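Local coordinates for metallophosphoesterase (Sphaerobacter thermophilus, PDB 3RQZ), which binds two zinc ions and, as a member of the YfcE family of metallophosphoesterases, probably acts as a phosphatase, at residues H13-L16 / V17-E20; S86-T89 / T90-Q94; S119-P123 / I124-I128; H170-D173 / G174-L177; I205-D209 / A210-T214. All blocks are in the same frame, centred on the assembly; numbering follows the deposited sequence. Where two conformers were deposited one is given.

Interaction 1: H13-L16 / V17-E20; sequences HANL and VALE. With ZN (zinc ion), chain D.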
loop_
_atom_site.group_PDB
_atom_site.type_symbol
_atom_site.label_atom_id
_atom_site.label_comp_id
_atom_site.label_asym_id
_atom_site.label_seq_id
_atom_site.Cartn_x
_atom_site.Cartn_y
_atom_site.Cartn_z
ATOM N N HIS A 13 -3.755 -2.714 -5.257
ATOM C CA HIS A 13 -3.855 -3.963 -5.994
ATOM C C HIS A 13 -5.126 -4.028 -6.821
ATOM O O HIS A 13 -5.873 -5.008 -6.761
ATOM C CB HIS A 13 -3.702 -5.184 -5.054
ATOM C CG HIS A 13 -2.273 -5.479 -4.702
ATOM N ND1 HIS A 13 -1.312 -5.718 -5.662
ATOM C CD2 HIS A 13 -1.637 -5.540 -3.507
ATOM C CE1 HIS A 13 -0.145 -5.932 -5.071
ATOM N NE2 HIS A 13 -0.314 -5.817 -3.763
ATOM N N ALA A 14 -5.385 -2.954 -7.572
ATOM C CA ALA A 14 -6.417 -2.964 -8.582
ATOM C C ALA A 14 -7.812 -3.253 -8.000
ATOM O O ALA A 14 -8.721 -3.676 -8.709
ATOM C CB ALA A 14 -6.016 -3.991 -9.700
ATOM N N ASN A 15 -7.975 -3.005 -6.702
ATOM C CA ASN A 15 -9.257 -3.211 -6.037
ATOM C C ASN A 15 -9.978 -1.849 -5.937
ATOM O O ASN A 15 -9.876 -1.132 -4.940
ATOM C CB ASN A 15 -9.038 -3.876 -4.664
ATOM C CG ASN A 15 -10.336 -4.402 -4.026
ATOM O OD1 ASN A 15 -11.452 -3.956 -4.331
ATOM N ND2 ASN A 15 -10.179 -5.373 -3.144
ATOM N N LEU A 16 -10.682 -1.509 -7.010
ATOM C CA LEU A 16 -11.348 -0.207 -7.162
ATOM C C LEU A 16 -12.447 -0.037 -6.128
ATOM O O LEU A 16 -12.592 1.036 -5.551
ATOM C CB LEU A 16 -11.940 -0.051 -8.586
ATOM C CG LEU A 16 -12.720 1.250 -8.912
ATOM C CD1 LEU A 16 -11.864 2.481 -8.714
ATOM C CD2 LEU A 16 -13.269 1.210 -10.317
ATOM N N VAL A 17 -13.186 -1.108 -5.860
ATOM C CA VAL A 17 -14.284 -1.029 -4.900
ATOM C C VAL A 17 -13.690 -0.678 -3.508
ATOM O O VAL A 17 -14.217 0.185 -2.819
ATOM C CB VAL A 17 -15.085 -2.327 -4.860
ATOM C CG1 VAL A 17 -16.198 -2.284 -3.812
ATOM C CG2 VAL A 17 -15.674 -2.609 -6.270
ATOM N N ALA A 18 -12.604 -1.346 -3.118
ATOM C CA ALA A 18 -11.992 -1.086 -1.825
ATOM C C ALA A 18 -11.392 0.333 -1.804
ATOM O O ALA A 18 -11.521 1.036 -0.815
ATOM C CB ALA A 18 -10.904 -2.143 -1.503
ATOM N N LEU A 19 -10.764 0.750 -2.900
ATOM C CA LEU A 19 -10.236 2.118 -2.982
ATOM C C LEU A 19 -11.343 3.196 -2.846
ATOM O O LEU A 19 -11.193 4.162 -2.101
ATOM C CB LEU A 19 -9.411 2.321 -4.268
ATOM C CG LEU A 19 -8.730 3.685 -4.424
ATOM C CD1 LEU A 19 -7.820 4.030 -3.211
ATOM C CD2 LEU A 19 -7.908 3.737 -5.737
ATOM N N GLU A 20 -12.460 3.020 -3.544
ATOM C CA GLU A 20 -13.579 3.979 -3.421
ATOM C C GLU A 20 -14.162 3.994 -2.005
ATOM O O GLU A 20 -14.564 5.040 -1.515
ATOM C CB GLU A 20 -14.680 3.690 -4.449
ATOM C CG GLU A 20 -14.214 3.927 -5.893
ATOM C CD GLU A 20 -15.276 3.541 -6.903
ATOM O OE1 GLU A 20 -15.818 2.407 -6.821
ATOM O OE2 GLU A 20 -15.581 4.372 -7.780
HETATM ZN ZN ZN D . 1.421 -5.638 -2.379
HETATM O O HOH W 1 -12.656 -3.737 -7.604
HETATM O O HOH W 2 2.205 -7.909 -2.863
#
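L16 and E20 meet one turn apart at the start of helix 16-26, with N15 just ahead of them at the N-cap. L16 CD1 comes against CG and CD of E20, 3.9 Å from CG, the side chains crossing obliquely. The backbone beneath carries the helical bond, E20 N to L16 O at 2.8 Å and nearly straight. The L16 side chain also packs on E47 and L51 of helix 45-55.

N15 does the capping. Its CG stands anti to its own N (chi1 -168°), which swings the amide over the first turn so that OD1 takes the N-H of A18 at 3.1 Å. That donor sits above the amide plane, 56° out of it, while CG rests on A18 CB at 3.4 Å. A water accepts from V17 N at 3.2 Å and gives a weak bond to N15 OD1. The backbone O of N15 receives L19 N. OD1 is shared with T225 OG1, and ND2 goes to G192 O and the hydroxyl of Y220, which fixes the rotation of the amide.

Two residues before the cap, H13 binds zinc through NE2 at 2.2 Å, beside D11, D37 and H152, while ND1 is held by V39 O. The zinc ligand and the capped helix start lie on one short piece of chain, and the buried amide of N15 has partners for both its oxygen and its nitrogen.

Interaction 2: S86-T89 / T90-Q94; sequences SYWT and TMQLQ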
loop_
_atom_site.group_PDB
_atom_site.type_symbol
_atom_site.label_atom_id
_atom_site.label_comp_id
_atom_site.label_asym_id
_atom_site.label_seq_id
_atom_site.Cartn_x
_atom_site.Cartn_y
_atom_site.Cartn_z
ATOM N N SER A 86 -0.620 -12.379 -13.453
ATOM C CA SER A 86 0.439 -11.372 -13.590
ATOM C C SER A 86 0.458 -10.887 -15.029
ATOM O O SER A 86 0.554 -9.690 -15.280
ATOM C CB SER A 86 1.797 -11.956 -13.201
ATOM O OG SER A 86 2.058 -13.109 -13.990
ATOM N N TYR A 87 0.319 -11.825 -15.963
ATOM C CA TYR A 87 0.309 -11.493 -17.378
ATOM C C TYR A 87 -0.949 -10.708 -17.755
ATOM O O TYR A 87 -0.877 -9.747 -18.519
ATOM C CB TYR A 87 0.405 -12.746 -18.225
ATOM C CG TYR A 87 0.357 -12.446 -19.702
ATOM C CD1 TYR A 87 1.426 -11.807 -20.332
ATOM C CD2 TYR A 87 -0.771 -12.755 -20.453
ATOM C CE1 TYR A 87 1.388 -11.523 -21.714
ATOM C CE2 TYR A 87 -0.828 -12.487 -21.830
ATOM C CZ TYR A 87 0.260 -11.864 -22.451
ATOM O OH TYR A 87 0.212 -11.578 -23.807
ATOM N N TRP A 88 -2.095 -11.137 -17.235
ATOM C CA TRP A 88 -3.373 -10.465 -17.499
ATOM C C TRP A 88 -3.273 -8.986 -17.090
ATOM O O TRP A 88 -3.695 -8.107 -17.827
ATOM C CB TRP A 88 -4.498 -11.125 -16.708
ATOM C CG TRP A 88 -5.838 -10.448 -16.879
ATOM C CD1 TRP A 88 -6.776 -10.733 -17.838
ATOM C CD2 TRP A 88 -6.388 -9.390 -16.079
ATOM N NE1 TRP A 88 -7.877 -9.920 -17.686
ATOM C CE2 TRP A 88 -7.670 -9.091 -16.610
ATOM C CE3 TRP A 88 -5.941 -8.687 -14.947
ATOM C CZ2 TRP A 88 -8.497 -8.098 -16.066
ATOM C CZ3 TRP A 88 -6.769 -7.700 -14.391
ATOM C CH2 TRP A 88 -8.039 -7.422 -14.955
ATOM N N THR A 89 -2.735 -8.720 -15.904
ATOM C CA THR A 89 -2.608 -7.349 -15.428
ATOM C C THR A 89 -1.809 -6.466 -16.424
ATOM O O THR A 89 -2.257 -5.357 -16.763
ATOM C CB THR A 89 -2.007 -7.264 -13.994
ATOM O OG1 THR A 89 -2.893 -7.914 -13.066
ATOM C CG2 THR A 89 -1.800 -5.766 -13.553
ATOM N N THR A 90 -0.655 -6.974 -16.861
ATOM C CA THR A 90 0.210 -6.280 -17.802
ATOM C C THR A 90 -0.567 -5.891 -19.056
ATOM O O THR A 90 -0.485 -4.750 -19.510
ATOM C CB THR A 90 1.436 -7.160 -18.217
ATOM O OG1 THR A 90 1.996 -7.795 -17.063
ATOM C CG2 THR A 90 2.490 -6.311 -18.877
HETATM N N MSE A 91 -1.337 -6.843 -19.591
HETATM C CA MSE A 91 -2.147 -6.642 -20.809
HETATM C C MSE A 91 -3.279 -5.615 -20.653
HETATM O O MSE A 91 -3.818 -5.152 -21.644
HETATM C CB MSE A 91 -2.706 -7.979 -21.358
HETATM C CG MSE A 91 -1.645 -8.940 -21.897
HETATM SE SE MSE A 91 -0.209 -8.110 -22.963
HETATM C CE MSE A 91 -1.210 -7.745 -24.591
ATOM N N GLN A 92 -3.652 -5.267 -19.419
ATOM C CA GLN A 92 -4.689 -4.267 -19.191
ATOM C C GLN A 92 -4.156 -2.839 -19.325
ATOM O O GLN A 92 -4.910 -1.928 -19.623
ATOM C CB GLN A 92 -5.333 -4.439 -17.811
ATOM C CG GLN A 92 -5.874 -5.863 -17.505
ATOM C CD GLN A 92 -6.640 -6.483 -18.646
ATOM O OE1 GLN A 92 -6.245 -7.536 -19.193
ATOM N NE2 GLN A 92 -7.732 -5.835 -19.039
ATOM N N LEU A 93 -2.860 -2.663 -19.103
ATOM C CA LEU A 93 -2.260 -1.344 -19.027
ATOM C C LEU A 93 -2.040 -0.736 -20.418
ATOM O O LEU A 93 -1.498 -1.378 -21.326
ATOM C CB LEU A 93 -0.957 -1.407 -18.229
ATOM C CG LEU A 93 -1.097 -1.996 -16.825
ATOM C CD1 LEU A 93 0.275 -1.996 -16.106
ATOM C CD2 LEU A 93 -2.187 -1.280 -15.982
ATOM N N GLN A 94 -2.518 0.487 -20.591
ATOM C CA GLN A 94 -2.313 1.222 -21.846
ATOM C C GLN A 94 -1.132 2.201 -21.696
ATOM O O GLN A 94 -0.558 2.287 -20.602
ATOM C CB GLN A 94 -3.615 1.922 -22.198
ATOM C CG GLN A 94 -4.728 0.912 -22.443
ATOM C CD GLN A 94 -6.075 1.564 -22.554
ATOM O OE1 GLN A 94 -6.438 2.411 -21.725
ATOM N NE2 GLN A 94 -6.835 1.184 -23.587
#
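W88 and Q92 pack face on, one turn apart near the C-terminal end of helix 85-92. The tight part is here: Q92 CG stands 3.5 Å from the centroid of the W88 six-membered ring and only 3° off its normal, a CH-pi contact. With CG anti to the carbonyl carbon (chi1 -53°) and a bend at chi2, the Q92 chain folds back over the indole, where its terminal amide lies stacked, 12° from parallel. P45 of helix 45-55 touches both side chains. Were W88 an alanine, the Q92 chain would probably lose the flat surface it lies on, and a gap is likely to open beside P45.

The solvent side is less closely fitted: exposed selenomethionine M91 puts CG over the face of the Y87 ring, 3.8 Å from its centroid, but its SE lies oblique to the ring, 4.5 Å from that centroid, a Met-aromatic contact.

M91 N bonds to Y87 O at 3.1 Å, whereas T90 N gives a weak bond to S86 O. Q92 N is shared between a hydrogen bond to T89 O at 3.0 Å and a weak one to W88 O, and apolar contacts with the two aromatic rings add to these backbone bonds.

Interaction 3: S119-P123 / I124-I128; sequences SPRHP and IWEYI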
loop_
_atom_site.group_PDB
_atom_site.type_symbol
_atom_site.label_atom_id
_atom_site.label_comp_id
_atom_site.label_asym_id
_atom_site.label_seq_id
_atom_site.Cartn_x
_atom_site.Cartn_y
_atom_site.Cartn_z
ATOM N N SER A 119 11.155 -1.422 2.109
ATOM C CA SER A 119 11.972 -1.021 3.228
ATOM C C SER A 119 12.994 0.026 2.804
ATOM O O SER A 119 13.342 0.110 1.613
ATOM C CB SER A 119 12.682 -2.234 3.837
ATOM O OG SER A 119 13.912 -2.433 3.162
ATOM N N PRO A 120 13.485 0.846 3.753
ATOM C CA PRO A 120 14.479 1.813 3.265
ATOM C C PRO A 120 15.825 1.192 2.849
ATOM O O PRO A 120 16.591 1.823 2.087
ATOM C CB PRO A 120 14.608 2.815 4.428
ATOM C CG PRO A 120 14.029 2.144 5.597
ATOM C CD PRO A 120 12.969 1.222 5.083
ATOM N N ARG A 121 16.117 -0.040 3.279
ATOM C CA ARG A 121 17.278 -0.750 2.715
ATOM C C ARG A 121 17.045 -1.188 1.279
ATOM O O ARG A 121 17.944 -1.062 0.420
ATOM C CB ARG A 121 17.664 -1.997 3.532
ATOM C CG ARG A 121 18.136 -1.723 4.923
ATOM C CD ARG A 121 18.994 -2.870 5.417
ATOM N NE ARG A 121 18.218 -4.104 5.483
ATOM C CZ ARG A 121 18.702 -5.249 5.929
ATOM N NH1 ARG A 121 17.934 -6.332 5.937
ATOM N NH2 ARG A 121 19.953 -5.302 6.377
ATOM N N HIS A 122 15.854 -1.740 1.030
ATOM C CA HIS A 122 15.489 -2.295 -0.278
ATOM C C HIS A 122 14.092 -1.863 -0.654
ATOM O O HIS A 122 13.141 -2.608 -0.442
ATOM C CB HIS A 122 15.582 -3.829 -0.221
ATOM C CG HIS A 122 16.908 -4.314 0.275
ATOM N ND1 HIS A 122 18.049 -4.241 -0.490
ATOM C CD2 HIS A 122 17.286 -4.847 1.466
ATOM C CE1 HIS A 122 19.071 -4.730 0.195
ATOM N NE2 HIS A 122 18.634 -5.105 1.385
ATOM N N PRO A 123 13.961 -0.649 -1.225
ATOM C CA PRO A 123 12.678 0.026 -1.376
ATOM C C PRO A 123 11.546 -0.803 -1.979
ATOM O O PRO A 123 10.406 -0.736 -1.492
ATOM C CB PRO A 123 13.027 1.233 -2.264
ATOM C CG PRO A 123 14.416 1.546 -1.932
ATOM C CD PRO A 123 15.084 0.266 -1.520
ATOM N N ILE A 124 11.844 -1.565 -3.030
ATOM C CA ILE A 124 10.798 -2.289 -3.776
ATOM C C ILE A 124 10.463 -3.629 -3.126
ATOM O O ILE A 124 9.344 -4.146 -3.252
ATOM C CB ILE A 124 11.276 -2.563 -5.256
ATOM C CG1 ILE A 124 11.476 -1.250 -6.007
ATOM C CG2 ILE A 124 10.309 -3.412 -6.020
ATOM C CD1 ILE A 124 10.495 -0.216 -5.605
ATOM N N TRP A 125 11.440 -4.198 -2.442
ATOM C CA TRP A 125 11.426 -5.653 -2.235
ATOM C C TRP A 125 11.300 -6.169 -0.819
ATOM O O TRP A 125 10.709 -7.247 -0.604
ATOM C CB TRP A 125 12.710 -6.235 -2.815
ATOM C CG TRP A 125 12.877 -6.024 -4.251
ATOM C CD1 TRP A 125 13.833 -5.252 -4.859
ATOM C CD2 TRP A 125 12.099 -6.618 -5.310
ATOM N NE1 TRP A 125 13.691 -5.323 -6.235
ATOM C CE2 TRP A 125 12.649 -6.165 -6.537
ATOM C CE3 TRP A 125 11.008 -7.503 -5.337
ATOM C CZ2 TRP A 125 12.134 -6.555 -7.786
ATOM C CZ3 TRP A 125 10.496 -7.888 -6.576
ATOM C CH2 TRP A 125 11.067 -7.406 -7.789
ATOM N N GLU A 126 11.863 -5.455 0.149
ATOM C CA GLU A 126 12.047 -6.061 1.490
ATOM C C GLU A 126 10.816 -5.873 2.366
ATOM O O GLU A 126 10.303 -4.772 2.466
ATOM C CB GLU A 126 13.284 -5.483 2.195
ATOM C CG GLU A 126 13.552 -6.062 3.612
ATOM C CD GLU A 126 14.879 -5.606 4.203
ATOM O OE1 GLU A 126 15.094 -4.394 4.408
ATOM O OE2 GLU A 126 15.725 -6.486 4.476
ATOM N N TYR A 127 10.360 -6.950 3.000
ATOM C CA TYR A 127 9.234 -6.876 3.958
ATOM C C TYR A 127 9.752 -6.498 5.335
ATOM O O TYR A 127 10.804 -6.970 5.755
ATOM C CB TYR A 127 8.495 -8.210 4.087
ATOM C CG TYR A 127 7.902 -8.769 2.814
ATOM C CD1 TYR A 127 6.627 -8.375 2.382
ATOM C CD2 TYR A 127 8.594 -9.717 2.068
ATOM C CE1 TYR A 127 6.066 -8.903 1.210
ATOM C CE2 TYR A 127 8.057 -10.255 0.906
ATOM C CZ TYR A 127 6.784 -9.853 0.489
ATOM O OH TYR A 127 6.245 -10.375 -0.654
ATOM N N ILE A 128 9.019 -5.656 6.045
ATOM C CA ILE A 128 9.320 -5.406 7.452
ATOM C C ILE A 128 8.157 -5.903 8.302
ATOM O O ILE A 128 7.085 -5.285 8.308
ATOM C CB ILE A 128 9.529 -3.913 7.740
ATOM C CG1 ILE A 128 10.582 -3.331 6.788
ATOM C CG2 ILE A 128 9.850 -3.738 9.276
ATOM C CD1 ILE A 128 10.960 -1.830 7.018
#
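An ST motif shapes this loop between strand 113-116 and helix 131-137: S119 OG accepts the backbone N-H of H122 at 3.0 Å. The same hydroxyl donates to E126 OE1 at 2.6 Å, reaching that oxygen on its anti side. With chi1 at 88°, OG lies between the backbone N and the carbonyl carbon of S119, from where it can serve both partners.

E126 is the hub. Its chain runs out extended, CG anti to the backbone N (chi1 180°), and carries the carboxylate to R121. R121 NH1 makes a salt bridge to E126 OE2 at 2.7 Å, on the syn lone pair, and guanidinium and carboxylate lie nearly coplanar, 18° apart. R121 NE adds a weak bond to OE1 at 3.3 Å. The H122 ring turns an edge to the carboxylate, its CD2 3.7 Å from OE1. The main chain follows the same curve, with H122 O accepting both W125 N and E126 N, the latter at 3.2 Å. Farther along, I128 CD1 packs against S119 CB at 3.6 Å.

Helix 131-137 backs the loop: N137 ND2 bonds to E126 OE1 and N137 OD1 accepts from R121 N, while R121 rests on L136 and E126 on I133. On the zinc side, W125 O accepts from H150, a ligand of one zinc, and I124 and W125 touch N64 of helix 64-69.

Interaction 4: H170-D173 / G174-L177; sequences HPND and GEVL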
loop_
_atom_site.group_PDB
_atom_site.type_symbol
_atom_site.label_atom_id
_atom_site.label_comp_id
_atom_site.label_asym_id
_atom_site.label_seq_id
_atom_site.Cartn_x
_atom_site.Cartn_y
_atom_site.Cartn_z
ATOM N N HIS A 170 0.475 -4.348 16.035
ATOM C CA HIS A 170 -0.566 -4.401 15.023
ATOM C C HIS A 170 -1.711 -3.515 15.511
ATOM O O HIS A 170 -2.434 -3.899 16.427
ATOM C CB HIS A 170 -1.054 -5.853 14.838
ATOM C CG HIS A 170 -2.204 -5.990 13.884
ATOM N ND1 HIS A 170 -3.512 -6.089 14.306
ATOM C CD2 HIS A 170 -2.241 -6.067 12.534
ATOM C CE1 HIS A 170 -4.308 -6.216 13.258
ATOM N NE2 HIS A 170 -3.562 -6.195 12.168
ATOM N N PRO A 171 -1.874 -2.317 14.922
ATOM C CA PRO A 171 -2.914 -1.407 15.416
ATOM C C PRO A 171 -4.323 -1.912 15.115
ATOM O O PRO A 171 -4.557 -2.589 14.092
ATOM C CB PRO A 171 -2.645 -0.105 14.640
ATOM C CG PRO A 171 -1.991 -0.580 13.352
ATOM C CD PRO A 171 -1.188 -1.797 13.718
ATOM N N ASN A 172 -5.242 -1.603 16.020
ATOM C CA ASN A 172 -6.653 -1.943 15.855
ATOM C C ASN A 172 -7.301 -0.851 15.038
ATOM O O ASN A 172 -6.712 0.211 14.827
ATOM C CB ASN A 172 -7.359 -1.976 17.220
ATOM C CG ASN A 172 -6.651 -2.839 18.248
ATOM O OD1 ASN A 172 -6.344 -2.362 19.349
ATOM N ND2 ASN A 172 -6.438 -4.120 17.928
ATOM N N ASP A 173 -8.540 -1.090 14.628
ATOM C CA ASP A 173 -9.353 -0.077 13.961
ATOM C C ASP A 173 -9.556 1.118 14.895
ATOM O O ASP A 173 -10.052 0.956 16.008
ATOM C CB ASP A 173 -10.720 -0.656 13.549
ATOM C CG ASP A 173 -11.561 0.355 12.787
ATOM O OD1 ASP A 173 -10.980 1.140 12.009
ATOM O OD2 ASP A 173 -12.791 0.392 12.986
ATOM N N GLY A 174 -9.153 2.308 14.457
ATOM C CA GLY A 174 -9.323 3.521 15.278
ATOM C C GLY A 174 -8.168 3.865 16.207
ATOM O O GLY A 174 -8.220 4.874 16.925
ATOM N N GLU A 175 -7.142 3.025 16.220
ATOM C CA GLU A 175 -6.028 3.208 17.133
ATOM C C GLU A 175 -5.240 4.453 16.755
ATOM O O GLU A 175 -4.863 4.643 15.586
ATOM C CB GLU A 175 -5.110 1.984 17.163
ATOM C CG GLU A 175 -3.879 2.159 18.085
ATOM C CD GLU A 175 -3.271 0.847 18.524
ATOM O OE1 GLU A 175 -3.858 -0.225 18.246
ATOM O OE2 GLU A 175 -2.196 0.892 19.161
ATOM N N VAL A 176 -5.023 5.298 17.758
ATOM C CA VAL A 176 -4.278 6.541 17.606
ATOM C C VAL A 176 -2.857 6.331 18.092
ATOM O O VAL A 176 -2.625 5.931 19.242
ATOM C CB VAL A 176 -4.925 7.713 18.385
ATOM C CG1 VAL A 176 -4.054 8.967 18.304
ATOM C CG2 VAL A 176 -6.322 8.005 17.866
ATOM N N LEU A 177 -1.904 6.621 17.218
ATOM C CA LEU A 177 -0.477 6.553 17.569
ATOM C C LEU A 177 0.112 7.951 17.658
ATOM O O LEU A 177 0.011 8.731 16.707
ATOM C CB LEU A 177 0.313 5.733 16.549
ATOM C CG LEU A 177 1.814 5.613 16.880
ATOM C CD1 LEU A 177 2.088 4.840 18.214
ATOM C CD2 LEU A 177 2.595 4.994 15.743
#
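E175 folds back across a type II beta turn that runs from N172 to E175, and two hydrogen bonds tie its ends. One is the turn's own backbone bond, E175 N to N172 O at 3.2 Å, with the donor above the carbonyl plane. The other uses the side chain: E175 OE1 takes N172 N at 3.0 Å, met on the anti side of the carboxylate and 26° out of its plane. An extended chain, CG anti to the backbone N (chi1 178°), is what brings OE1 back to that N-H. The second oxygen, OE2, bonds to the hydroxyl of Y156 on strand 154-158. A leucine in place of E175 would probably leave N172 N and the Y156 hydroxyl without this acceptor. D173 points out of the turn, its OD1 accepting R217 N from strand 212-218.

The van der Waals contacts are few. OE1 lies against P171 CA at 3.2 Å and P171 CB at 3.8 Å, and E175 CB sits 3.3 Å from N172 O. P171 itself packs on F215, P154 and Y156.

The backbone angles at the third position of the turn call for glycine: at G174 a CB would be jammed against D173 O.

One carboxylate thus joins the turn to strand 154-158 of the other sheet, each oxygen holding a different N-H or O-H group.

Interaction 5: I205-D209 / A210-T214; sequences IFEPD and AQRVT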
loop_
_atom_site.group_PDB
_atom_site.type_symbol
_atom_site.label_atom_id
_atom_site.label_comp_id
_atom_site.label_asym_id
_atom_site.label_seq_id
_atom_site.Cartn_x
_atom_site.Cartn_y
_atom_site.Cartn_z
ATOM N N ILE A 205 -4.430 7.718 8.658
ATOM C CA ILE A 205 -4.520 9.166 8.567
ATOM C C ILE A 205 -3.394 9.778 9.383
ATOM O O ILE A 205 -3.272 9.528 10.604
ATOM C CB ILE A 205 -5.863 9.690 9.131
ATOM C CG1 ILE A 205 -7.036 9.151 8.306
ATOM C CG2 ILE A 205 -5.869 11.217 9.152
ATOM C CD1 ILE A 205 -7.114 9.709 6.872
ATOM N N PHE A 206 -2.596 10.606 8.722
ATOM C CA PHE A 206 -1.414 11.220 9.342
ATOM C C PHE A 206 -1.714 12.703 9.485
ATOM O O PHE A 206 -2.122 13.349 8.503
ATOM C CB PHE A 206 -0.199 10.951 8.443
ATOM C CG PHE A 206 1.100 11.583 8.899
ATOM C CD1 PHE A 206 1.418 11.710 10.258
ATOM C CD2 PHE A 206 2.028 12.026 7.948
ATOM C CE1 PHE A 206 2.642 12.319 10.679
ATOM C CE2 PHE A 206 3.258 12.642 8.351
ATOM C CZ PHE A 206 3.563 12.768 9.727
ATOM N N GLU A 207 -1.549 13.216 10.707
ATOM C CA GLU A 207 -1.699 14.630 11.006
ATOM C C GLU A 207 -0.382 15.127 11.592
ATOM O O GLU A 207 -0.180 15.077 12.811
ATOM C CB GLU A 207 -2.844 14.858 12.011
ATOM C CG GLU A 207 -4.195 14.494 11.434
ATOM C CD GLU A 207 -5.261 14.375 12.486
ATOM O OE1 GLU A 207 -5.284 13.368 13.213
ATOM O OE2 GLU A 207 -6.081 15.290 12.587
ATOM N N PRO A 208 0.519 15.606 10.722
ATOM C CA PRO A 208 1.861 15.934 11.159
ATOM C C PRO A 208 1.880 17.033 12.213
ATOM O O PRO A 208 2.710 16.976 13.116
ATOM C CB PRO A 208 2.575 16.405 9.874
ATOM C CG PRO A 208 1.541 16.451 8.806
ATOM C CD PRO A 208 0.336 15.731 9.264
ATOM N N ASP A 209 0.973 18.010 12.122
ATOM C CA ASP A 209 0.972 19.115 13.086
ATOM C C ASP A 209 0.583 18.611 14.480
ATOM O O ASP A 209 1.040 19.151 15.485
ATOM C CB ASP A 209 0.038 20.260 12.651
ATOM C CG ASP A 209 0.029 21.434 13.653
ATOM O OD1 ASP A 209 0.972 22.250 13.638
ATOM O OD2 ASP A 209 -0.917 21.535 14.471
ATOM N N ALA A 210 -0.274 17.592 14.542
ATOM C CA ALA A 210 -0.687 17.040 15.829
ATOM C C ALA A 210 0.238 15.905 16.252
ATOM O O ALA A 210 0.080 15.362 17.336
ATOM C CB ALA A 210 -2.145 16.558 15.775
ATOM N N GLN A 211 1.184 15.548 15.381
ATOM C CA GLN A 211 2.125 14.423 15.584
ATOM C C GLN A 211 1.426 13.107 15.891
ATOM O O GLN A 211 1.774 12.403 16.837
ATOM C CB GLN A 211 3.166 14.756 16.645
ATOM C CG GLN A 211 3.956 15.982 16.269
ATOM C CD GLN A 211 4.995 16.309 17.279
ATOM O OE1 GLN A 211 6.148 15.897 17.148
ATOM N NE2 GLN A 211 4.601 17.048 18.315
ATOM N N ARG A 212 0.469 12.773 15.036
ATOM C CA ARG A 212 -0.469 11.701 15.291
ATOM C C ARG A 212 -0.687 10.907 14.003
ATOM O O ARG A 212 -0.788 11.490 12.915
ATOM C CB ARG A 212 -1.774 12.327 15.777
ATOM C CG ARG A 212 -2.981 11.440 15.806
ATOM C CD ARG A 212 -4.228 12.277 16.016
ATOM N NE ARG A 212 -4.159 13.022 17.255
ATOM C CZ ARG A 212 -4.791 14.172 17.486
ATOM N NH1 ARG A 212 -5.530 14.741 16.534
ATOM N NH2 ARG A 212 -4.661 14.768 18.661
ATOM N N VAL A 213 -0.738 9.585 14.134
ATOM C CA VAL A 213 -1.165 8.688 13.040
ATOM C C VAL A 213 -2.347 7.871 13.575
ATOM O O VAL A 213 -2.263 7.301 14.669
ATOM C CB VAL A 213 -0.035 7.744 12.584
ATOM C CG1 VAL A 213 -0.551 6.651 11.597
ATOM C CG2 VAL A 213 1.120 8.536 11.967
ATOM N N THR A 214 -3.454 7.855 12.838
ATOM C CA THR A 214 -4.636 7.074 13.237
ATOM C C THR A 214 -4.890 5.974 12.188
ATOM O O THR A 214 -4.868 6.234 10.972
ATOM C CB THR A 214 -5.881 7.949 13.434
ATOM O OG1 THR A 214 -5.562 9.044 14.299
ATOM C CG2 THR A 214 -7.023 7.130 14.105
HETATM O O HOH W 3 -4.246 11.031 12.875
#
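Strands 205-207 and 212-214 run antiparallel, 166° apart in direction, with I205-T214 and E207-R212 as hydrogen-bonded pairs and F206-V213 as the non-hydrogen-bonded pair between them. I205 N reaches T214 O at 2.8 Å and E207 N reaches R212 O at 2.9 Å. At the turn, Q211 and R212 both face E207, a G1 beta bulge that closes the hairpin of strands 201-207 and 212-218; Q211 takes the left-handed backbone conformation (54°/51°).

E207 and R212 lie side by side and point the same way. E207 OE1 touches R212 CD at 3.2 Å, near the guanidinium plane, but its salt bridge to NH1 is long at 3.6 Å. A210 CB covers one guanidinium face, 3.9 Å above its plane. A water bridges the strands, 2.6 Å from E207 OE1 and 2.8 Å from T214 OG1, and also reaches I205 O. On the other face of the sheet, F206 CD1 meets V213 CG2 at 3.6 Å, and the F206 ring packs against F147 and edge-to-face with W113.

In the fold
Interactions 1 and 3 stand nearest the two-zinc site: H13 of interaction 1 is a zinc ligand, while in interaction 3 the W125 side chain comes within about 8 Å of a zinc and about 5 Å of the H150 side chain. Their centres are 24 Å apart, on opposite sides of the chain's centre. Interaction 2 is more distant, the T89 side chain about 12 Å from a zinc. Interactions 4 and 5 meet in the six-stranded sheet, where strands 176-178 and 212-218 are neighbours: L177 N lies 2.7 Å from V213 O, a probable hydrogen bond, and V176 packs on R212 and T214. Interactions 2 and 5 are 36 Å apart between centres.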